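Local coordinates for UPF0255 protein frsA (Vibrio vulnificus, PDB 4I4C), which probably hydrolyses carboxylic esters as a member of the FrsA family of alpha/beta-hydrolase-like proteins, at residues 174-179 against 244-249; 64-69 against 107-112; 20-25 against 80-85. All blocks are in the same frame, centred on the assembly; numbering follows the deposited sequence.

Overall arrangement
From the N terminus, the chain first passes through 20-25, then 64-69, then 80-85 and 107-112, so that contact 3 and contact 2 cross: contact 3 closes 54 intervening residues between the helix 23-26 region and the loop after helix 64-75, and contact 2 closes 37 between helices 64-75 and 98-114. Their centres lie about 24 Å apart and they do not touch. Both belong to the largely helical N-terminal part of the protein. Contact 1 comes later in series, closing 64 residues between the hairpin of strands 167-175 and 178-186 and helix 246-254, at one edge of the mixed sheet. Its centre is about 36 Å from each of the others, and it lies across the chain's centre from contact 2.

Contact 1 (174-179 against 244-249); sequences PFEKGK and YSRLHQ
Phe175 sets CZ at the end of its ring against Arg246 and the adjoining CD2-CE2 side against Leu247, joining the tight turn of a beta-hairpin to the start of helix 246-254. The hairpin, strands 167-175 and 178-186, forms the edge of the mixed sheet of an alpha/beta-hydrolase-type fold. Its type I' turn runs from Phe175 to Gly178, fastened by the backbone bond from Phe175 N to Gly178 O. CG of the phenylalanine stands anti to the backbone N (chi1 179°), which carries the ring toward the helix. Phe175 CZ then meets Arg246 CG at 3.5 Å, with the arginine methylene at the ring edge, near its plane. On the neighbouring side of the ring, Phe175 CD2 and CE2 both pack on the CD2 methyl of Leu247, each at 3.6 Å. Ile180, on the second strand of the hairpin, touches both Phe175 and Leu247 and extends this apolar patch.

Glu176 follows on the exposed flank. Its CG lies over one face of the Phe175 ring, 3.7 Å above the plane and displaced toward the rim, and its chain runs on, extended, to the arginine. The resulting salt bridge uses one carboxylate oxygen, although the glutamate is poorly ordered. The other nitrogens of the guanidinium are bound elsewhere, NH1 by Asp243 O and NH2 by Pro239 O, which helps to fix its rotation. Carboxylate and guanidinium planes stand almost perpendicular, at 88°, yet Arg246 NE points nearly straight at Glu176 OE2, 3.2 Å away and in the guanidinium plane.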
loop_
_atom_site.group_PDB
_atom_site.type_symbol
_atom_site.label_atom_id
_atom_site.label_comp_id
_atom_site.label_asym_id
_atom_site.label_seq_id
_atom_site.Cartn_x
_atom_site.Cartn_y
_atom_site.Cartn_z
ATOM N N PRO A 174 -7.293 -19.890 6.317
ATOM C CA PRO A 174 -8.677 -19.736 6.769
ATOM C C PRO A 174 -8.816 -18.768 7.943
ATOM O O PRO A 174 -7.978 -18.747 8.847
ATOM C CB PRO A 174 -9.081 -21.162 7.182
ATOM C CG PRO A 174 -7.801 -21.964 7.181
ATOM C CD PRO A 174 -6.926 -21.308 6.168
ATOM N N PHE A 175 -9.877 -17.966 7.894
ATOM C CA PHE A 175 -10.215 -17.013 8.942
ATOM C C PHE A 175 -11.604 -16.481 8.601
ATOM O O PHE A 175 -11.806 -15.906 7.532
ATOM C CB PHE A 175 -9.179 -15.873 8.996
ATOM C CG PHE A 175 -9.459 -14.824 10.054
ATOM C CD1 PHE A 175 -9.263 -15.103 11.402
ATOM C CD2 PHE A 175 -9.907 -13.561 9.696
ATOM C CE1 PHE A 175 -9.514 -14.136 12.377
ATOM C CE2 PHE A 175 -10.152 -12.590 10.660
ATOM C CZ PHE A 175 -9.962 -12.883 12.005
ATOM N N GLU A 176 -12.563 -16.714 9.495
ATOM C CA GLU A 176 -13.933 -16.209 9.340
ATOM C C GLU A 176 -14.624 -16.592 8.028
ATOM O O GLU A 176 -15.174 -15.727 7.340
ATOM C CB GLU A 176 -13.974 -14.689 9.510
ATOM C CG GLU A 176 -13.469 -14.200 10.852
ATOM C CD GLU A 176 -13.889 -12.774 11.130
ATOM O OE1 GLU A 176 -15.040 -12.575 11.579
ATOM O OE2 GLU A 176 -13.079 -11.854 10.889
ATOM N N LYS A 177 -14.583 -17.881 7.691
ATOM C CA LYS A 177 -15.291 -18.439 6.526
ATOM C C LYS A 177 -14.722 -18.052 5.153
ATOM O O LYS A 177 -15.161 -18.561 4.120
ATOM C CB LYS A 177 -16.790 -18.125 6.577
ATOM C CG LYS A 177 -17.494 -18.557 7.852
ATOM C CD LYS A 177 -18.976 -18.671 7.578
ATOM C CE LYS A 177 -19.807 -18.540 8.826
ATOM N NZ LYS A 177 -21.236 -18.476 8.429
ATOM N N GLY A 178 -13.763 -17.140 5.145
ATOM C CA GLY A 178 -13.006 -16.862 3.944
ATOM C C GLY A 178 -11.583 -17.317 4.176
ATOM O O GLY A 178 -11.287 -17.934 5.206
ATOM N N LYS A 179 -10.703 -17.027 3.228
ATOM C CA LYS A 179 -9.270 -17.250 3.422
ATOM C C LYS A 179 -8.509 -15.946 3.245
ATOM O O LYS A 179 -8.850 -15.113 2.396
ATOM C CB LYS A 179 -8.720 -18.282 2.440
ATOM C CG LYS A 179 -9.370 -19.650 2.533
ATOM C CD LYS A 179 -8.857 -20.560 1.431
ATOM C CE LYS A 179 -9.766 -21.761 1.226
ATOM N NZ LYS A 179 -9.769 -22.655 2.406
ATOM N N TYR A 244 -8.628 -3.720 13.018
ATOM C CA TYR A 244 -8.144 -3.834 11.647
ATOM C C TYR A 244 -6.788 -4.537 11.562
ATOM O O TYR A 244 -6.202 -4.643 10.485
ATOM C CB TYR A 244 -8.138 -2.468 10.937
ATOM C CG TYR A 244 -7.425 -1.340 11.665
ATOM C CD1 TYR A 244 -8.130 -0.242 12.161
ATOM C CD2 TYR A 244 -6.042 -1.356 11.832
ATOM C CE1 TYR A 244 -7.470 0.804 12.836
ATOM C CE2 TYR A 244 -5.378 -0.321 12.495
ATOM C CZ TYR A 244 -6.094 0.756 12.998
ATOM O OH TYR A 244 -5.423 1.780 13.652
ATOM N N SER A 245 -6.302 -5.028 12.700
ATOM C CA SER A 245 -5.064 -5.804 12.734
ATOM C C SER A 245 -5.410 -7.293 12.676
ATOM O O SER A 245 -4.530 -8.153 12.596
ATOM C CB SER A 245 -4.258 -5.487 14.002
ATOM O OG SER A 245 -5.041 -5.656 15.174
ATOM N N ARG A 246 -6.719 -7.547 12.714
ATOM C CA ARG A 246 -7.373 -8.856 12.662
ATOM C C ARG A 246 -6.673 -9.917 11.808
ATOM O O ARG A 246 -6.404 -11.025 12.267
ATOM C CB ARG A 246 -8.771 -8.634 12.069
ATOM C CG ARG A 246 -9.877 -9.486 12.612
ATOM C CD ARG A 246 -11.215 -8.756 12.471
ATOM N NE ARG A 246 -11.875 -8.937 11.173
ATOM C CZ ARG A 246 -11.922 -8.024 10.206
ATOM N NH1 ARG A 246 -11.327 -6.846 10.369
ATOM N NH2 ARG A 246 -12.572 -8.288 9.072
ATOM N N LEU A 247 -6.431 -9.582 10.543
ATOM C CA LEU A 247 -5.931 -10.553 9.583
ATOM C C LEU A 247 -4.457 -10.847 9.833
ATOM O O LEU A 247 -4.002 -11.980 9.684
ATOM C CB LEU A 247 -6.157 -10.046 8.147
ATOM C CG LEU A 247 -7.563 -9.598 7.729
ATOM C CD1 LEU A 247 -7.603 -9.216 6.231
ATOM C CD2 LEU A 247 -8.602 -10.659 8.019
ATOM N N HIS A 248 -3.713 -9.823 10.233
ATOM C CA HIS A 248 -2.302 -10.006 10.567
ATOM C C HIS A 248 -2.078 -10.909 11.784
ATOM O O HIS A 248 -1.095 -11.665 11.845
ATOM C CB HIS A 248 -1.636 -8.650 10.766
ATOM C CG HIS A 248 -1.658 -7.797 9.537
ATOM N ND1 HIS A 248 -2.689 -6.930 9.256
ATOM C CD2 HIS A 248 -0.791 -7.707 8.503
ATOM C CE1 HIS A 248 -2.446 -6.326 8.104
ATOM N NE2 HIS A 248 -1.299 -6.776 7.630
ATOM N N GLN A 249 -2.993 -10.830 12.747
ATOM C CA GLN A 249 -2.903 -11.645 13.950
ATOM C C GLN A 249 -3.088 -13.103 13.570
ATOM O O GLN A 249 -2.385 -13.988 14.073
ATOM C CB GLN A 249 -3.969 -11.221 14.952
ATOM C CG GLN A 249 -4.010 -12.080 16.187
ATOM C CD GLN A 249 -4.317 -11.270 17.409
ATOM O OE1 GLN A 249 -5.258 -10.470 17.417
ATOM N NE2 GLN A 249 -3.511 -11.449 18.452
#

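Contact 2 (64-69 against 107-112); sequences PIEQEQ and MEHQKR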
loop_
_atom_site.group_PDB
_atom_site.type_symbol
_atom_site.label_atom_id
_atom_site.label_comp_id
_atom_site.label_asym_id
_atom_site.label_seq_id
_atom_site.Cartn_x
_atom_site.Cartn_y
_atom_site.Cartn_z
ATOM N N PRO A 64 11.932 5.738 -14.730
ATOM C CA PRO A 64 11.533 7.145 -14.785
ATOM C C PRO A 64 11.199 7.622 -16.194
ATOM O O PRO A 64 10.251 8.392 -16.348
ATOM C CB PRO A 64 12.765 7.887 -14.259
ATOM C CG PRO A 64 13.881 6.902 -14.337
ATOM C CD PRO A 64 13.259 5.573 -14.117
ATOM N N ILE A 65 11.963 7.182 -17.190
ATOM C CA ILE A 65 11.742 7.622 -18.568
ATOM C C ILE A 65 10.414 7.087 -19.102
ATOM O O ILE A 65 9.647 7.829 -19.725
ATOM C CB ILE A 65 12.913 7.213 -19.508
ATOM C CG1 ILE A 65 14.245 7.722 -18.953
ATOM C CG2 ILE A 65 12.709 7.748 -20.908
ATOM C CD1 ILE A 65 14.335 9.218 -18.872
ATOM N N GLU A 66 10.142 5.803 -18.855
ATOM C CA GLU A 66 8.915 5.172 -19.355
ATOM C C GLU A 66 7.680 5.720 -18.635
ATOM O O GLU A 66 6.618 5.863 -19.225
ATOM C CB GLU A 66 8.976 3.654 -19.196
ATOM C CG GLU A 66 10.105 2.977 -19.966
ATOM C CD GLU A 66 10.286 1.518 -19.576
ATOM O OE1 GLU A 66 9.661 1.078 -18.584
ATOM O OE2 GLU A 66 11.055 0.809 -20.257
ATOM N N GLN A 67 7.837 6.027 -17.352
ATOM C CA GLN A 67 6.777 6.667 -16.580
ATOM C C GLN A 67 6.411 8.041 -17.150
ATOM O O GLN A 67 5.230 8.387 -17.261
ATOM C CB GLN A 67 7.196 6.795 -15.108
ATOM C CG GLN A 67 6.319 7.711 -14.302
ATOM C CD GLN A 67 6.506 7.536 -12.804
ATOM O OE1 GLN A 67 5.669 6.928 -12.141
ATOM N NE2 GLN A 67 7.596 8.076 -12.266
ATOM N N GLU A 68 7.422 8.827 -17.512
ATOM C CA GLU A 68 7.146 10.129 -18.111
ATOM C C GLU A 68 6.473 9.958 -19.470
ATOM O O GLU A 68 5.576 10.727 -19.808
ATOM C CB GLU A 68 8.397 11.004 -18.240
ATOM C CG GLU A 68 8.953 11.542 -16.911
ATOM C CD GLU A 68 7.864 12.044 -15.965
ATOM O OE1 GLU A 68 6.871 12.658 -16.427
ATOM O OE2 GLU A 68 8.005 11.826 -14.747
ATOM N N GLN A 69 6.897 8.959 -20.244
ATOM C CA GLN A 69 6.256 8.700 -21.546
ATOM C C GLN A 69 4.770 8.351 -21.331
ATOM O O GLN A 69 3.893 8.823 -22.068
ATOM C CB GLN A 69 6.982 7.596 -22.323
ATOM C CG GLN A 69 8.426 7.963 -22.728
ATOM C CD GLN A 69 9.158 6.848 -23.462
ATOM O OE1 GLN A 69 8.638 5.744 -23.625
ATOM N NE2 GLN A 69 10.378 7.139 -23.912
ATOM N N MET A 107 2.152 -4.331 -20.704
ATOM C CA MET A 107 2.185 -5.340 -21.759
ATOM C C MET A 107 3.513 -5.340 -22.508
ATOM O O MET A 107 3.923 -6.364 -23.049
ATOM C CB MET A 107 0.998 -5.168 -22.693
ATOM C CG MET A 107 -0.336 -5.472 -22.025
ATOM S SD MET A 107 -1.746 -5.075 -23.100
ATOM C CE MET A 107 -3.078 -5.937 -22.257
ATOM N N GLU A 108 4.194 -4.196 -22.501
ATOM C CA GLU A 108 5.491 -4.038 -23.145
ATOM C C GLU A 108 6.578 -4.750 -22.346
ATOM O O GLU A 108 7.505 -5.361 -22.912
ATOM C CB GLU A 108 5.838 -2.549 -23.283
ATOM C CG GLU A 108 7.079 -2.276 -24.112
ATOM C CD GLU A 108 6.869 -2.543 -25.607
ATOM O OE1 GLU A 108 5.717 -2.803 -26.036
ATOM O OE2 GLU A 108 7.870 -2.502 -26.349
ATOM N N HIS A 109 6.479 -4.652 -21.024
ATOM C CA HIS A 109 7.329 -5.449 -20.152
ATOM C C HIS A 109 7.018 -6.931 -20.326
ATOM O O HIS A 109 7.925 -7.750 -20.414
ATOM C CB HIS A 109 7.149 -5.047 -18.689
ATOM C CG HIS A 109 7.844 -3.775 -18.335
ATOM N ND1 HIS A 109 9.209 -3.632 -18.423
ATOM C CD2 HIS A 109 7.366 -2.583 -17.908
ATOM C CE1 HIS A 109 9.546 -2.407 -18.057
ATOM N NE2 HIS A 109 8.445 -1.749 -17.744
ATOM N N GLN A 110 5.733 -7.272 -20.367
ATOM C CA GLN A 110 5.347 -8.675 -20.493
ATOM C C GLN A 110 5.772 -9.245 -21.859
ATOM O O GLN A 110 5.981 -10.454 -21.976
ATOM C CB GLN A 110 3.845 -8.855 -20.235
ATOM C CG GLN A 110 3.436 -10.279 -19.888
ATOM C CD GLN A 110 2.117 -10.351 -19.136
ATOM O OE1 GLN A 110 1.370 -9.373 -19.058
ATOM N NE2 GLN A 110 1.824 -11.516 -18.574
ATOM N N LYS A 111 5.909 -8.375 -22.871
ATOM C CA LYS A 111 6.480 -8.751 -24.178
ATOM C C LYS A 111 7.990 -8.981 -24.107
ATOM O O LYS A 111 8.483 -10.013 -24.554
ATOM C CB LYS A 111 6.194 -7.693 -25.256
ATOM C CG LYS A 111 4.875 -7.878 -25.999
ATOM C CD LYS A 111 4.887 -7.178 -27.370
ATOM C CE LYS A 111 3.668 -6.276 -27.568
ATOM N NZ LYS A 111 2.381 -6.996 -27.363
ATOM N N ARG A 112 8.728 -8.017 -23.563
ATOM C CA ARG A 112 10.169 -8.190 -23.389
ATOM C C ARG A 112 10.489 -9.425 -22.536
ATOM O O ARG A 112 11.544 -10.043 -22.701
ATOM C CB ARG A 112 10.808 -6.950 -22.758
ATOM C CG ARG A 112 10.713 -5.680 -23.586
ATOM C CD ARG A 112 11.630 -4.601 -23.027
ATOM N NE ARG A 112 11.567 -3.359 -23.793
ATOM C CZ ARG A 112 10.748 -2.350 -23.513
ATOM N NH1 ARG A 112 9.918 -2.439 -22.481
ATOM N NH2 ARG A 112 10.759 -1.252 -24.261
#
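Glu66 reaches from helix 64-75 across to helix 98-114, where its carboxylate meets the imidazole of His109 and approaches the guanidinium of Arg112. The two helices keep well apart here, with Glu66 CA and Glu108 CA 10.5 Å from each other, so the gap is spanned entirely by side chains on the surface of the helical part of the protein.

The glutamate makes its share of the crossing by staying long: CG is turned away from the carbonyl carbon and the chain beyond it is extended, carrying the carboxylate out from its helix. His109 comes from the opposite direction. Its CB leaves the helix to one side of the contact, and the ring then swings over, with CG beside the backbone N (chi1 -77°), to present NE2 and CE1 to the acid. Glu66 OE1 lies 3.2 Å from His109 NE2 and 3.5 Å from His109 CE1. The oxygen sits obliquely to the ring; the N-H...O angle is only 123° and the hydrogen bond is weak. The same imidazole rests on Ser127, Ala128 and Cys131 of helix 121-136, so the ring has contacts with both helix 121-136 and helix 64-75.

Arg112, one turn on from Glu108, runs extended from CG to NE and slides past the glutamate in the opposite sense. The two flat groups are almost parallel, 9° apart, but Glu66 OE2 and Arg112 NH1 remain 4.1 Å from each other, with the oxygen well out of the guanidinium plane. Glu108 OE2 lies over one face of that guanidinium in a long ion pair within the helix. The arginine thus has an acid from each helix nearby. Across the helices the glutamate has one weak, bent bond to His109 and probably only a diffuse attraction to Arg112.

Contact 3 (20-25 against 80-85); sequences AKETSA and SRTDEQ
The nearest CA atoms are those of Ala25 and Thr82, 7.1 Å apart, where the short, weakly bonded helix 23-26 faces an irregular loop. Glu22 occupies the N-cap position of this helix, and its carboxylate serves both the cap and the crossing to the loop between helices 64-75 and 98-114.

The capping bond runs from Ser24 N to Glu22 OE2, 3.0 Å long and nearly straight at 174°, although the donor approaches from above the carboxylate plane. A bend at chi2 (-86°) folds the acid back over the first residues of the helix and makes this possible. Its other oxygen, OE1, accepts from two hydroxyls. Ser24 OG donates to the syn lone pair of Glu22 OE1, whereas the threonine across the contact comes in on the anti side. Three bonds therefore grip a buried carboxylate, and together they restrict its rotation.

Thr82 carries the loop's side of the contact. With OG1 beside its backbone N and CG2 beside its carbonyl carbon, it turns the hydroxyl to the glutamate and the methyl to the helix. Thr82 CG2 lies 4.0 Å from Ala25 CB, and Thr82 CB packs on Ser24 OG at 3.8 Å. The loop behind it is shaped by its own bonds: Asp83 OD1 accepts from Gln85 N in an Asx turn, and Glu84 OE2 accepts from Arg81 N. Backbone bonds of Thr82 with Thr89 tie it to the returning part of the loop, and Thr89 also touches Glu22 and Ser24. The link between the two segments itself is short, Thr82 OG1 donating to Glu22 OE1 over 2.7 Å from a position 28° out of the carboxylate plane.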
loop_
_atom_site.group_PDB
_atom_site.type_symbol
_atom_site.label_atom_id
_atom_site.label_comp_id
_atom_site.label_asym_id
_atom_site.label_seq_id
_atom_site.Cartn_x
_atom_site.Cartn_y
_atom_site.Cartn_z
ATOM N N ALA A 20 -16.047 1.838 -20.339
ATOM C CA ALA A 20 -16.232 1.766 -18.885
ATOM C C ALA A 20 -16.322 3.142 -18.216
ATOM O O ALA A 20 -15.726 4.117 -18.678
ATOM C CB ALA A 20 -15.138 0.933 -18.249
ATOM N N LYS A 21 -17.086 3.207 -17.132
ATOM C CA LYS A 21 -17.277 4.447 -16.396
ATOM C C LYS A 21 -15.935 4.915 -15.819
ATOM O O LYS A 21 -15.178 4.120 -15.265
ATOM C CB LYS A 21 -18.316 4.245 -15.289
ATOM C CG LYS A 21 -19.004 5.516 -14.830
ATOM C CD LYS A 21 -20.102 5.203 -13.813
ATOM C CE LYS A 21 -21.091 6.358 -13.674
ATOM N NZ LYS A 21 -20.438 7.641 -13.288
ATOM N N GLU A 22 -15.644 6.202 -15.968
ATOM C CA GLU A 22 -14.341 6.728 -15.586
ATOM C C GLU A 22 -14.189 6.856 -14.071
ATOM O O GLU A 22 -15.105 7.303 -13.370
ATOM C CB GLU A 22 -14.080 8.071 -16.259
ATOM C CG GLU A 22 -12.631 8.532 -16.173
ATOM C CD GLU A 22 -12.319 9.295 -14.888
ATOM O OE1 GLU A 22 -13.152 10.134 -14.473
ATOM O OE2 GLU A 22 -11.234 9.060 -14.300
ATOM N N THR A 23 -13.002 6.487 -13.603
ATOM C CA THR A 23 -12.634 6.437 -12.183
ATOM C C THR A 23 -13.132 7.596 -11.330
ATOM O O THR A 23 -13.787 7.375 -10.309
ATOM C CB THR A 23 -11.101 6.318 -12.026
ATOM O OG1 THR A 23 -10.630 5.244 -12.851
ATOM C CG2 THR A 23 -10.709 6.033 -10.570
ATOM N N SER A 24 -12.832 8.826 -11.732
ATOM C CA SER A 24 -13.220 9.971 -10.913
ATOM C C SER A 24 -14.744 10.187 -10.801
ATOM O O SER A 24 -15.198 10.989 -9.992
ATOM C CB SER A 24 -12.509 11.251 -11.359
ATOM O OG SER A 24 -13.036 11.767 -12.577
ATOM N N ALA A 25 -15.520 9.451 -11.592
ATOM C CA ALA A 25 -16.961 9.661 -11.678
ATOM C C ALA A 25 -17.705 8.547 -10.959
ATOM O O ALA A 25 -18.921 8.593 -10.812
ATOM C CB ALA A 25 -17.405 9.728 -13.166
ATOM N N SER A 80 -11.891 13.244 -24.612
ATOM C CA SER A 80 -12.746 13.888 -23.626
ATOM C C SER A 80 -12.471 13.383 -22.226
ATOM O O SER A 80 -12.307 12.174 -22.001
ATOM C CB SER A 80 -14.231 13.695 -23.968
ATOM O OG SER A 80 -14.624 14.550 -25.028
ATOM N N ARG A 81 -12.432 14.325 -21.290
ATOM C CA ARG A 81 -12.175 14.029 -19.886
ATOM C C ARG A 81 -13.433 14.259 -19.048
ATOM O O ARG A 81 -14.264 15.105 -19.382
ATOM C CB ARG A 81 -11.023 14.902 -19.375
ATOM C CG ARG A 81 -9.696 14.591 -20.049
ATOM C CD ARG A 81 -8.537 15.378 -19.458
ATOM N NE ARG A 81 -7.268 14.856 -19.957
ATOM C CZ ARG A 81 -6.747 15.223 -21.120
ATOM N NH1 ARG A 81 -7.408 16.103 -21.867
ATOM N NH2 ARG A 81 -5.591 14.710 -21.540
ATOM N N THR A 82 -13.572 13.503 -17.964
ATOM C CA THR A 82 -14.661 13.731 -17.020
ATOM C C THR A 82 -14.581 15.168 -16.524
ATOM O O THR A 82 -15.595 15.854 -16.407
ATOM C CB THR A 82 -14.605 12.739 -15.848
ATOM O OG1 THR A 82 -14.619 11.404 -16.375
ATOM C CG2 THR A 82 -15.792 12.934 -14.918
ATOM N N ASP A 83 -13.357 15.627 -16.296
ATOM C CA ASP A 83 -13.090 16.983 -15.835
ATOM C C ASP A 83 -11.792 17.410 -16.475
ATOM O O ASP A 83 -10.745 16.827 -16.192
ATOM C CB ASP A 83 -12.952 17.026 -14.313
ATOM C CG ASP A 83 -13.042 18.446 -13.754
ATOM O OD1 ASP A 83 -12.454 19.375 -14.349
ATOM O OD2 ASP A 83 -13.718 18.634 -12.719
ATOM N N GLU A 84 -11.853 18.408 -17.352
ATOM C CA GLU A 84 -10.675 18.788 -18.124
ATOM C C GLU A 84 -9.549 19.354 -17.249
ATOM O O GLU A 84 -8.396 19.363 -17.662
ATOM C CB GLU A 84 -11.037 19.748 -19.268
ATOM C CG GLU A 84 -11.957 19.141 -20.354
ATOM C CD GLU A 84 -11.286 18.065 -21.204
ATOM O OE1 GLU A 84 -10.053 18.136 -21.416
ATOM O OE2 GLU A 84 -12.001 17.146 -21.669
ATOM N N GLN A 85 -9.880 19.809 -16.041
ATOM C CA GLN A 85 -8.845 20.246 -15.092
ATOM C C GLN A 85 -7.944 19.072 -14.705
ATOM O O GLN A 85 -6.754 19.247 -14.436
ATOM C CB GLN A 85 -9.475 20.836 -13.824
ATOM C CG GLN A 85 -8.459 21.444 -12.851
ATOM C CD GLN A 85 -9.093 21.974 -11.570
ATOM O OE1 GLN A 85 -10.060 22.735 -11.616
ATOM N NE2 GLN A 85 -8.549 21.565 -10.412
#